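Local coordinates for acetyl-CoA hydrolase/transferase family protein (Porphyromonas gingivalis, PDB 2NVV), which probably hydrolyses acetyl-CoA or transfers CoA between acetate and another acyl group, as a zinc-binding member of the acetyl-CoA hydrolase/transferase family, at residues S24-A29 with T59-G64; P52-M57 with Q73-K78; V77-P82 with S99-H104; P82-K87 with T370-G375. One frame throughout, in Å; residues are numbered along the deposited sequence.

Contact 1 of 4, residues S24-A29 with T59-G64; sequences SGFTPA and TGASTG
Phe26 and Ala61 make the main apolar touch between these two loops. The methyl CB of Ala61 lies over one face of the Phe26 ring, 3.7 Å from its centroid and displaced toward the rim on the CE1 side, as a CH-pi contact. The ring reaches it because CG of Phe26 is anti to the backbone N (chi1 -166°), which brings the end of the side chain back toward residues 59-64. Beside it the carbonyl O of Gly25 stands 3.7 Å from CA of Gly60, an approach that the missing side chain of Gly60 permits. Farther along, CB of Thr27 meets OG of Ser62 at 3.7 Å. The Pro28 ring continues the row, its CG resting 3.8 Å from the backbone N of Gly64.

Each loop is held in shape by its own bonds. In residues 24-29, OG1 of Thr27 accepts the N-H of Ala29 at 3.2 Å, an ST turn, and also bonds to Ser308 OG. In residues 59-64, OG1 of Thr59 donates to Ala61 O at 2.7 Å, in the carbonyl plane on a lone pair, while Arg80 NH1 binds the same oxygen. Val285 and Ser306 pack on Phe26, whose side chain is about 4 Å from that of Glu284, the predicted thioester-forming residue. Paired loops like these, following parallel strands 20-23 and 55-58, are characteristic of Rossmann-like sheets, where the active site gathers beyond the C-terminal strand ends.

Contact 2 of 4, residues P52-M57 with Q73-K78; sequences PFKIGM and QADAVK
Residues around Ile55 and Val77 pair as the two neighbouring parallel strands of a beta-alpha-beta unit, in which helix 65-73 carries the chain from strand 55-58 to strand 77-81. Two backbone hydrogen bonds set the register: Ile55 N donates to Ala76 O at 3.0 Å, and Lys78 N donates to Ile55 O, also at 3.0 Å. Lys54 CA also approaches Ala76 O, 3.3 Å, a CA-H...O contact on the same acceptor. Asp75 ends the helix with a positive phi in a Schellman motif, and the chain enters the strand at Val77, two residues later.

Charge adds little. The Lys54 chain, extended beyond CG, runs past the backbone at Asp75 to bring NZ 3.9 Å from Asp75 OD1, a long salt bridge. Lys78 CB packs 3.7 Å from Lys54 CB, while the amino group of Lys78 leads away to Asn18 OD1.

Ala76 and Phe53 both lean on Ala43 of helix 35-47, and helix 65-73 covers Met57, a selenomethionine. The side chains of Met57 and Val77 cross at about a right angle, with SE of Met57 4.0 Å from CG2 of Val77.

Contact 3 of 4, residues V77-P82 with S99-H104; sequences VKFRTP and SYFDLH
Arg80 and Tyr100 run side by side from adjacent parallel strands, each with CG anti to its own backbone N (chi1 179° for Arg80). CB of Arg80 lies at the edge of the Tyr100 ring, and CG of Arg80 is 3.9 Å from Tyr100 CD1. The arginine bends at chi2 (79°), and its guanidinium plane lies 81° from that of the ring. NE of Arg80 forms a salt bridge with Asp68.

Phe79, Thr81 and Phe101 meet on the other face. CG of Phe101 sits between the backbone N and the carbonyl carbon, which tips the ring back over the neighbouring strand. Thr81 CB makes a CH-pi contact over its face, 4.3 Å from the centroid, though the placing of the Thr81 side chain is doubtful. Phe79 CD1 is 4.0 Å from Phe101 CE1. Pro82, preceded by a cis peptide bond, packs its CB 4.0 Å from CB of Leu103.

The backbones are joined by Arg80 N to Ser99 O, 2.8 Å, and by Phe101 N to Arg80 O, 3.3 Å. A water donates to Leu103 O at 2.6 Å.

Strand 99-100 forms one edge of the sheet within its chain, and 77-81 lies between it and strand 55-58. Helix 108-113 packs on Pro82 and Leu103, whereas Glu438 and His417 of the second subunit bind Ser99 OG and Asp102 O.

Contact 4 of 4, residues P82-K87 with T370-G375; sequences PYQSNK and TRMMNG
A single side-chain amide, that of Gln84, reaches two successive backbone carbonyls: NE2 donates to Met373 O at 3.2 Å and, more weakly, to Asn374 O. Met373 O lies close to the plane of the amide, although NE2 itself stands above the carbonyl plane of its acceptor. CG of the glutamine stands between the backbone N and the carbonyl carbon (chi1 61°), and the chain then bends at chi2 (72°). Its other end is tied back to its own loop, since OE1 accepts the N-H of Asn86 at 3.1 Å, and the two ends together fix which way round the amide lies. Met373 O has further donors in Arg90 NH2 and, weakly, Asn374 ND2.

Tyr83 and Asn374 cross with ring and amide planes 68° apart. CB of Asn374 is 3.4 Å from CZ of Tyr83, and the Asn374 backbone passes over one face of the ring. Gly375 O instead lies at the ring edge, near its plane, 3.3 Å from Tyr83 CE1. Ser85 also approaches the Asn374 amide, its OG 3.9 Å from ND2.

Beyond these residues Asn86 caps helix 87-94 through Leu89 N. The side chain of Met372, a selenomethionine, is about 6 Å from a bound zinc ion. The contact brings a loop of the N-terminal family region against the C-terminal region. Asn374 and the nearby Gly378 are both predicted to bind CoA, consistent with a CoA site where the two regions meet.

In the fold
Contacts 2 and 3 share Val77 and Lys78 and place strand 77-81 between its two neighbours in one parallel sheet; Met57 N to Phe79 O, 2.9 Å, joins them. Where that sheet's strands end, contact 1 is tied to contact 3 by Thr59 N and Thr81 O, 3.0 Å apart, and packs on contact 4 through Ser62 and Ser85. Contacts 3 and 4 have centres 9 Å apart, share Pro82, and are linked by a weak hydrogen bond from Tyr100 OH to Asn374 O. Contact 1 adjoins the predicted Glu284 site, contact 3 the zinc ion (Asp102 side chain about 5 Å away), and contact 4 lies near both. Contact 2 lies away from both.

Contact 1 of 4, residues S24-A29 with T59-G64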
loop_
_atom_site.group_PDB
_atom_site.type_symbol
_atom_site.label_atom_id
_atom_site.label_comp_id
_atom_site.label_asym_id
_atom_site.label_seq_id
_atom_site.Cartn_x
_atom_site.Cartn_y
_atom_site.Cartn_z
ATOM N N SER A 24 20.820 13.937 8.748
ATOM C CA SER A 24 20.533 14.347 7.375
ATOM C C SER A 24 20.981 13.285 6.376
ATOM O O SER A 24 21.583 12.272 6.749
ATOM C CB SER A 24 21.257 15.654 7.057
ATOM O OG SER A 24 22.666 15.459 7.040
ATOM N N GLY A 25 20.676 13.515 5.103
ATOM C CA GLY A 25 21.079 12.578 4.066
ATOM C C GLY A 25 20.147 11.424 3.756
ATOM O O GLY A 25 19.151 11.206 4.431
ATOM N N PHE A 26 20.483 10.696 2.698
ATOM C CA PHE A 26 19.722 9.530 2.265
ATOM C C PHE A 26 20.798 8.612 1.703
ATOM O O PHE A 26 21.391 8.917 0.674
ATOM C CB PHE A 26 18.733 9.923 1.178
ATOM C CG PHE A 26 17.693 8.882 0.906
ATOM C CD1 PHE A 26 16.665 8.659 1.812
ATOM C CD2 PHE A 26 17.735 8.139 -0.265
ATOM C CE1 PHE A 26 15.684 7.708 1.549
ATOM C CE2 PHE A 26 16.771 7.188 -0.547
ATOM C CZ PHE A 26 15.738 6.965 0.356
ATOM N N THR A 27 21.024 7.492 2.384
ATOM C CA THR A 27 22.081 6.540 2.062
ATOM C C THR A 27 23.279 7.321 2.584
ATOM O O THR A 27 23.137 8.492 2.923
ATOM C CB THR A 27 22.280 6.280 0.536
ATOM O OG1 THR A 27 23.062 7.332 -0.041
ATOM C CG2 THR A 27 20.947 6.171 -0.179
ATOM N N PRO A 28 24.467 6.700 2.665
ATOM C CA PRO A 28 25.627 7.447 3.164
ATOM C C PRO A 28 25.660 8.890 2.661
ATOM O O PRO A 28 26.021 9.804 3.402
ATOM C CB PRO A 28 26.801 6.629 2.650
ATOM C CG PRO A 28 26.291 5.254 2.767
ATOM C CD PRO A 28 24.872 5.360 2.210
ATOM N N ALA A 29 25.274 9.089 1.406
ATOM C CA ALA A 29 25.257 10.422 0.798
ATOM C C ALA A 29 24.436 11.444 1.606
ATOM O O ALA A 29 23.265 11.199 1.928
ATOM C CB ALA A 29 24.719 10.332 -0.637
ATOM N N THR A 59 16.556 8.603 10.659
ATOM C CA THR A 59 17.375 8.928 9.492
ATOM C C THR A 59 16.496 8.918 8.238
ATOM O O THR A 59 15.304 8.631 8.309
ATOM C CB THR A 59 18.507 7.896 9.293
ATOM O OG1 THR A 59 17.937 6.620 8.952
ATOM C CG2 THR A 59 19.322 7.749 10.544
ATOM N N GLY A 60 17.082 9.244 7.092
ATOM C CA GLY A 60 16.324 9.220 5.854
ATOM C C GLY A 60 16.222 7.768 5.455
ATOM O O GLY A 60 15.129 7.206 5.365
ATOM N N ALA A 61 17.391 7.166 5.246
ATOM C CA ALA A 61 17.506 5.759 4.893
ATOM C C ALA A 61 18.803 5.247 5.532
ATOM O O ALA A 61 19.047 5.488 6.721
ATOM C CB ALA A 61 17.540 5.597 3.387
ATOM N N SER A 62 19.627 4.557 4.743
ATOM C CA SER A 62 20.892 4.019 5.220
ATOM C C SER A 62 21.912 5.130 5.453
ATOM O O SER A 62 21.798 6.237 4.922
ATOM C CB SER A 62 21.450 3.001 4.226
ATOM O OG SER A 62 21.594 3.576 2.944
ATOM N N THR A 63 22.911 4.821 6.270
ATOM C CA THR A 63 23.957 5.769 6.608
ATOM C C THR A 63 25.292 5.037 6.468
ATOM O O THR A 63 25.324 3.810 6.333
ATOM C CB THR A 63 23.758 6.262 8.056
ATOM O OG1 THR A 63 24.078 5.216 8.977
ATOM C CG2 THR A 63 22.315 6.636 8.274
ATOM N N GLY A 64 26.401 5.763 6.492
ATOM C CA GLY A 64 27.683 5.078 6.359
ATOM C C GLY A 64 28.012 4.161 7.530
ATOM O O GLY A 64 27.191 3.952 8.435
#

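Contact 2 of 4, residues P52-M57 with Q73-K78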
loop_
_atom_site.group_PDB
_atom_site.type_symbol
_atom_site.label_atom_id
_atom_site.label_comp_id
_atom_site.label_asym_id
_atom_site.label_seq_id
_atom_site.Cartn_x
_atom_site.Cartn_y
_atom_site.Cartn_z
ATOM N N PRO A 52 24.508 4.664 31.652
ATOM C CA PRO A 52 23.785 4.321 30.427
ATOM C C PRO A 52 23.946 5.391 29.364
ATOM O O PRO A 52 24.094 6.575 29.681
ATOM C CB PRO A 52 22.347 4.210 30.909
ATOM C CG PRO A 52 22.282 5.304 31.921
ATOM C CD PRO A 52 23.563 5.071 32.707
ATOM N N PHE A 53 23.934 4.978 28.102
ATOM C CA PHE A 53 24.047 5.940 27.014
ATOM C C PHE A 53 23.594 5.369 25.672
ATOM O O PHE A 53 24.328 4.636 24.996
ATOM C CB PHE A 53 25.472 6.478 26.901
ATOM C CG PHE A 53 25.561 7.768 26.138
ATOM C CD1 PHE A 53 25.160 7.835 24.807
ATOM C CD2 PHE A 53 26.013 8.933 26.760
ATOM C CE1 PHE A 53 25.204 9.038 24.103
ATOM C CE2 PHE A 53 26.062 10.142 26.067
ATOM C CZ PHE A 53 25.653 10.192 24.732
ATOM N N LYS A 54 22.364 5.710 25.307
ATOM C CA LYS A 54 21.771 5.280 24.049
ATOM C C LYS A 54 20.852 6.382 23.552
ATOM O O LYS A 54 20.134 7.012 24.333
ATOM C CB LYS A 54 20.974 3.987 24.238
ATOM C CG LYS A 54 21.802 2.813 24.717
ATOM C CD LYS A 54 21.016 1.542 24.583
ATOM C CE LYS A 54 21.734 0.359 25.183
ATOM N NZ LYS A 54 20.968 -0.877 24.856
ATOM N N ILE A 55 20.886 6.616 22.245
ATOM C CA ILE A 55 20.068 7.654 21.628
ATOM C C ILE A 55 19.075 7.056 20.646
ATOM O O ILE A 55 19.292 5.963 20.111
ATOM C CB ILE A 55 20.937 8.655 20.851
ATOM C CG1 ILE A 55 21.744 7.896 19.788
ATOM C CG2 ILE A 55 21.858 9.420 21.803
ATOM C CD1 ILE A 55 22.523 8.786 18.817
ATOM N N GLY A 56 17.983 7.779 20.417
ATOM C CA GLY A 56 16.981 7.323 19.474
ATOM C C GLY A 56 17.482 7.842 18.148
ATOM O O GLY A 56 18.030 8.930 18.103
HETATM N N MSE A 57 17.294 7.088 17.071
HETATM C CA MSE A 57 17.790 7.523 15.774
HETATM C C MSE A 57 16.763 7.561 14.659
HETATM O O MSE A 57 16.131 6.558 14.352
HETATM C CB MSE A 57 18.938 6.615 15.342
HETATM C CG MSE A 57 20.110 6.595 16.295
HETATM SE SE MSE A 57 21.439 5.272 15.794
HETATM C CE MSE A 57 21.980 6.040 14.101
ATOM N N GLN A 73 28.413 -0.449 17.113
ATOM C CA GLN A 73 29.547 -1.078 17.780
ATOM C C GLN A 73 29.653 -0.508 19.188
ATOM O O GLN A 73 30.136 -1.168 20.105
ATOM C CB GLN A 73 30.851 -0.803 17.025
ATOM C CG GLN A 73 30.893 -1.326 15.607
ATOM C CD GLN A 73 32.247 -1.097 14.933
ATOM O OE1 GLN A 73 32.818 0.004 14.987
ATOM N NE2 GLN A 73 32.759 -2.137 14.280
ATOM N N ALA A 74 29.205 0.734 19.346
ATOM C CA ALA A 74 29.218 1.421 20.638
ATOM C C ALA A 74 28.034 0.987 21.498
ATOM O O ALA A 74 27.949 1.343 22.674
ATOM C CB ALA A 74 29.173 2.928 20.429
ATOM N N ASP A 75 27.123 0.219 20.911
ATOM C CA ASP A 75 25.940 -0.250 21.623
ATOM C C ASP A 75 25.212 0.953 22.234
ATOM O O ASP A 75 24.868 0.961 23.404
ATOM C CB ASP A 75 26.347 -1.257 22.709
ATOM C CG ASP A 75 25.143 -1.945 23.364
ATOM O OD1 ASP A 75 24.076 -2.042 22.718
ATOM O OD2 ASP A 75 25.270 -2.398 24.522
ATOM N N ALA A 76 24.976 1.969 21.411
ATOM C CA ALA A 76 24.320 3.190 21.868
ATOM C C ALA A 76 23.062 3.472 21.079
ATOM O O ALA A 76 22.659 4.621 20.944
ATOM C CB ALA A 76 25.290 4.382 21.749
ATOM N N VAL A 77 22.436 2.424 20.565
ATOM C CA VAL A 77 21.222 2.589 19.778
ATOM C C VAL A 77 20.004 2.172 20.589
ATOM O O VAL A 77 19.774 0.976 20.760
ATOM C CB VAL A 77 21.260 1.704 18.502
ATOM C CG1 VAL A 77 20.037 1.960 17.656
ATOM C CG2 VAL A 77 22.529 1.961 17.719
ATOM N N LYS A 78 19.217 3.128 21.079
ATOM C CA LYS A 78 18.033 2.748 21.850
ATOM C C LYS A 78 16.935 2.304 20.885
ATOM O O LYS A 78 16.197 1.358 21.161
ATOM C CB LYS A 78 17.547 3.897 22.753
ATOM C CG LYS A 78 16.709 4.965 22.084
ATOM C CD LYS A 78 16.058 5.893 23.133
ATOM C CE LYS A 78 15.222 5.095 24.129
ATOM N NZ LYS A 78 14.447 5.964 25.076
#

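Contact 3 of 4, residues V77-P82 with S99-H104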
loop_
_atom_site.group_PDB
_atom_site.type_symbol
_atom_site.label_atom_id
_atom_site.label_comp_id
_atom_site.label_asym_id
_atom_site.label_seq_id
_atom_site.Cartn_x
_atom_site.Cartn_y
_atom_site.Cartn_z
ATOM N N VAL A 77 22.436 2.424 20.565
ATOM C CA VAL A 77 21.222 2.589 19.778
ATOM C C VAL A 77 20.004 2.172 20.589
ATOM O O VAL A 77 19.774 0.976 20.760
ATOM C CB VAL A 77 21.260 1.704 18.502
ATOM C CG1 VAL A 77 20.037 1.960 17.656
ATOM C CG2 VAL A 77 22.529 1.961 17.719
ATOM N N LYS A 78 19.217 3.128 21.079
ATOM C CA LYS A 78 18.033 2.748 21.850
ATOM C C LYS A 78 16.935 2.304 20.885
ATOM O O LYS A 78 16.197 1.358 21.161
ATOM C CB LYS A 78 17.547 3.897 22.753
ATOM C CG LYS A 78 16.709 4.965 22.084
ATOM C CD LYS A 78 16.058 5.893 23.133
ATOM C CE LYS A 78 15.222 5.095 24.129
ATOM N NZ LYS A 78 14.447 5.964 25.076
ATOM N N PHE A 79 16.827 2.991 19.754
ATOM C CA PHE A 79 15.859 2.616 18.733
ATOM C C PHE A 79 16.291 3.229 17.410
ATOM O O PHE A 79 16.930 4.279 17.386
ATOM C CB PHE A 79 14.426 3.029 19.124
ATOM C CG PHE A 79 14.098 4.481 18.880
ATOM C CD1 PHE A 79 13.972 4.975 17.582
ATOM C CD2 PHE A 79 13.880 5.347 19.957
ATOM C CE1 PHE A 79 13.631 6.305 17.345
ATOM C CE2 PHE A 79 13.539 6.684 19.740
ATOM C CZ PHE A 79 13.413 7.166 18.419
ATOM N N ARG A 80 15.934 2.561 16.314
ATOM C CA ARG A 80 16.322 2.996 14.975
ATOM C C ARG A 80 15.196 2.934 13.934
ATOM O O ARG A 80 14.400 1.989 13.914
ATOM C CB ARG A 80 17.495 2.130 14.505
ATOM C CG ARG A 80 18.004 2.428 13.114
ATOM C CD ARG A 80 18.901 3.647 13.105
ATOM N NE ARG A 80 19.539 3.803 11.802
ATOM C CZ ARG A 80 18.897 4.115 10.684
ATOM N NH1 ARG A 80 19.562 4.221 9.538
ATOM N NH2 ARG A 80 17.597 4.338 10.716
ATOM N N THR A 81 15.154 3.947 13.068
ATOM C CA THR A 81 14.167 4.048 11.987
ATOM C C THR A 81 14.731 4.958 10.900
ATOM O O THR A 81 15.528 5.852 11.180
ATOM C CB THR A 81 12.842 4.683 12.436
ATOM O OG1 THR A 81 12.796 4.760 13.861
ATOM C CG2 THR A 81 11.673 3.862 11.944
ATOM N N PRO A 82 14.277 4.785 9.651
ATOM C CA PRO A 82 13.286 3.805 9.221
ATOM C C PRO A 82 13.876 2.695 8.344
ATOM O O PRO A 82 13.216 1.687 8.072
ATOM C CB PRO A 82 12.298 4.674 8.466
ATOM C CG PRO A 82 13.227 5.588 7.705
ATOM C CD PRO A 82 14.372 5.885 8.671
ATOM N N SER A 99 15.966 -1.895 19.360
ATOM C CA SER A 99 14.662 -1.809 18.702
ATOM C C SER A 99 14.746 -1.146 17.340
ATOM O O SER A 99 15.176 0.004 17.214
ATOM C CB SER A 99 13.661 -1.025 19.549
ATOM O OG SER A 99 13.393 -1.690 20.771
ATOM N N TYR A 100 14.307 -1.878 16.326
ATOM C CA TYR A 100 14.306 -1.382 14.965
ATOM C C TYR A 100 12.939 -1.609 14.324
ATOM O O TYR A 100 12.329 -2.668 14.471
ATOM C CB TYR A 100 15.373 -2.115 14.142
ATOM C CG TYR A 100 15.342 -1.814 12.659
ATOM C CD1 TYR A 100 15.714 -0.555 12.173
ATOM C CD2 TYR A 100 14.951 -2.788 11.739
ATOM C CE1 TYR A 100 15.700 -0.278 10.808
ATOM C CE2 TYR A 100 14.934 -2.519 10.370
ATOM C CZ TYR A 100 15.312 -1.263 9.914
ATOM O OH TYR A 100 15.336 -1.000 8.564
ATOM N N PHE A 101 12.452 -0.603 13.617
ATOM C CA PHE A 101 11.197 -0.757 12.911
ATOM C C PHE A 101 11.304 -0.033 11.575
ATOM O O PHE A 101 11.482 1.169 11.534
ATOM C CB PHE A 101 10.007 -0.253 13.752
ATOM C CG PHE A 101 10.231 1.077 14.437
ATOM C CD1 PHE A 101 11.064 1.175 15.547
ATOM C CD2 PHE A 101 9.606 2.229 13.965
ATOM C CE1 PHE A 101 11.274 2.395 16.176
ATOM C CE2 PHE A 101 9.811 3.457 14.589
ATOM C CZ PHE A 101 10.650 3.540 15.698
ATOM N N ASP A 102 11.250 -0.793 10.483
ATOM C CA ASP A 102 11.340 -0.216 9.149
ATOM C C ASP A 102 9.974 0.293 8.695
ATOM O O ASP A 102 8.946 -0.382 8.855
ATOM C CB ASP A 102 11.905 -1.232 8.138
ATOM C CG ASP A 102 11.220 -2.605 8.208
ATOM O OD1 ASP A 102 11.196 -3.315 7.169
ATOM O OD2 ASP A 102 10.720 -2.982 9.292
ATOM N N LEU A 103 9.974 1.493 8.117
ATOM C CA LEU A 103 8.737 2.128 7.677
ATOM C C LEU A 103 8.772 2.457 6.207
ATOM O O LEU A 103 9.820 2.396 5.583
ATOM C CB LEU A 103 8.534 3.430 8.457
ATOM C CG LEU A 103 8.644 3.391 9.976
ATOM C CD1 LEU A 103 8.794 4.805 10.503
ATOM C CD2 LEU A 103 7.424 2.702 10.557
ATOM N N HIS A 104 7.612 2.787 5.653
ATOM C CA HIS A 104 7.535 3.203 4.260
ATOM C C HIS A 104 8.233 4.557 4.345
ATOM O O HIS A 104 7.816 5.427 5.112
ATOM C CB HIS A 104 6.074 3.374 3.816
ATOM C CG HIS A 104 5.309 2.091 3.743
ATOM N ND1 HIS A 104 5.703 1.031 2.952
ATOM C CD2 HIS A 104 4.160 1.703 4.349
ATOM C CE1 HIS A 104 4.830 0.046 3.075
ATOM N NE2 HIS A 104 3.884 0.428 3.917
HETATM O O HOH W 1 12.184 1.270 5.400
#

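Contact 4 of 4, residues P82-K87 with T370-G375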
loop_
_atom_site.group_PDB
_atom_site.type_symbol
_atom_site.label_atom_id
_atom_site.label_comp_id
_atom_site.label_asym_id
_atom_site.label_seq_id
_atom_site.Cartn_x
_atom_site.Cartn_y
_atom_site.Cartn_z
ATOM N N PRO A 82 14.277 4.785 9.651
ATOM C CA PRO A 82 13.286 3.805 9.221
ATOM C C PRO A 82 13.876 2.695 8.344
ATOM O O PRO A 82 13.216 1.687 8.072
ATOM C CB PRO A 82 12.298 4.674 8.466
ATOM C CG PRO A 82 13.227 5.588 7.705
ATOM C CD PRO A 82 14.372 5.885 8.671
ATOM N N TYR A 83 15.123 2.884 7.918
ATOM C CA TYR A 83 15.813 1.934 7.062
ATOM C C TYR A 83 17.294 1.941 7.422
ATOM O O TYR A 83 17.856 2.998 7.720
ATOM C CB TYR A 83 15.649 2.357 5.598
ATOM C CG TYR A 83 16.269 1.437 4.565
ATOM C CD1 TYR A 83 15.512 0.448 3.934
ATOM C CD2 TYR A 83 17.606 1.570 4.194
ATOM C CE1 TYR A 83 16.070 -0.379 2.954
ATOM C CE2 TYR A 83 18.171 0.752 3.226
ATOM C CZ TYR A 83 17.403 -0.217 2.607
ATOM O OH TYR A 83 17.957 -1.017 1.627
ATOM N N GLN A 84 17.921 0.765 7.414
ATOM C CA GLN A 84 19.347 0.668 7.694
ATOM C C GLN A 84 19.977 -0.315 6.726
ATOM O O GLN A 84 19.282 -1.078 6.054
ATOM C CB GLN A 84 19.629 0.240 9.149
ATOM C CG GLN A 84 19.096 -1.122 9.593
ATOM C CD GLN A 84 19.849 -2.293 8.988
ATOM O OE1 GLN A 84 21.094 -2.306 8.953
ATOM N NE2 GLN A 84 19.101 -3.297 8.523
ATOM N N SER A 85 21.300 -0.279 6.649
ATOM C CA SER A 85 22.034 -1.146 5.753
ATOM C C SER A 85 23.497 -1.332 6.191
ATOM O O SER A 85 24.407 -1.317 5.372
ATOM C CB SER A 85 21.959 -0.561 4.345
ATOM O OG SER A 85 22.760 -1.312 3.463
ATOM N N ASN A 86 23.710 -1.508 7.490
ATOM C CA ASN A 86 25.045 -1.704 8.054
ATOM C C ASN A 86 25.111 -3.039 8.801
ATOM O O ASN A 86 24.235 -3.346 9.605
ATOM C CB ASN A 86 25.379 -0.546 9.000
ATOM C CG ASN A 86 26.614 -0.811 9.841
ATOM O OD1 ASN A 86 26.518 -1.350 10.946
ATOM N ND2 ASN A 86 27.782 -0.443 9.321
ATOM N N LYS A 87 26.158 -3.819 8.535
ATOM C CA LYS A 87 26.338 -5.141 9.144
ATOM C C LYS A 87 26.354 -5.169 10.664
ATOM O O LYS A 87 25.793 -6.069 11.279
ATOM C CB LYS A 87 27.619 -5.786 8.607
ATOM C CG LYS A 87 28.919 -5.112 9.044
ATOM C CD LYS A 87 30.035 -5.348 8.023
ATOM C CE LYS A 87 30.178 -6.818 7.665
ATOM N NZ LYS A 87 31.007 -7.028 6.444
ATOM N N THR A 370 12.839 -14.506 9.335
ATOM C CA THR A 370 13.216 -14.047 10.666
ATOM C C THR A 370 14.356 -13.030 10.694
ATOM O O THR A 370 14.312 -12.059 11.449
ATOM C CB THR A 370 13.632 -15.236 11.558
ATOM O OG1 THR A 370 14.747 -15.912 10.957
ATOM C CG2 THR A 370 12.479 -16.216 11.723
ATOM N N ARG A 371 15.382 -13.252 9.881
ATOM C CA ARG A 371 16.523 -12.351 9.872
ATOM C C ARG A 371 16.355 -11.099 9.037
ATOM O O ARG A 371 16.287 -11.173 7.812
ATOM C CB ARG A 371 17.771 -13.083 9.407
ATOM C CG ARG A 371 18.422 -13.950 10.470
ATOM C CD ARG A 371 19.864 -14.252 10.051
ATOM N NE ARG A 371 20.435 -13.086 9.363
ATOM C CZ ARG A 371 20.723 -13.041 8.063
ATOM N NH1 ARG A 371 21.220 -11.926 7.534
ATOM N NH2 ARG A 371 20.541 -14.116 7.296
HETATM N N MSE A 372 16.313 -9.946 9.700
HETATM C CA MSE A 372 16.172 -8.687 8.990
HETATM C C MSE A 372 17.323 -8.491 8.028
HETATM O O MSE A 372 18.460 -8.896 8.276
HETATM C CB MSE A 372 16.116 -7.497 9.957
HETATM C CG MSE A 372 16.161 -6.117 9.276
HETATM SE SE MSE A 372 14.775 -5.768 7.920
HETATM C CE MSE A 372 13.248 -5.541 9.050
HETATM N N MSE A 373 17.000 -7.846 6.924
HETATM C CA MSE A 373 17.942 -7.556 5.873
HETATM C C MSE A 373 18.348 -6.086 5.940
HETATM O O MSE A 373 19.374 -5.739 6.514
HETATM C CB MSE A 373 17.262 -7.873 4.551
HETATM C CG MSE A 373 17.976 -8.915 3.801
HETATM SE SE MSE A 373 19.597 -8.012 3.428
HETATM C CE MSE A 373 19.616 -8.223 1.470
ATOM N N ASN A 374 17.519 -5.233 5.345
ATOM C CA ASN A 374 17.729 -3.789 5.333
ATOM C C ASN A 374 16.463 -3.104 5.850
ATOM O O ASN A 374 16.458 -2.479 6.907
ATOM C CB ASN A 374 18.023 -3.308 3.911
ATOM C CG ASN A 374 19.415 -3.676 3.440
ATOM O OD1 ASN A 374 19.742 -3.518 2.267
ATOM N ND2 ASN A 374 20.246 -4.154 4.352
ATOM N N GLY A 375 15.384 -3.239 5.091
ATOM C CA GLY A 375 14.121 -2.639 5.467
ATOM C C GLY A 375 13.248 -2.590 4.235
ATOM O O GLY A 375 13.759 -2.692 3.114
#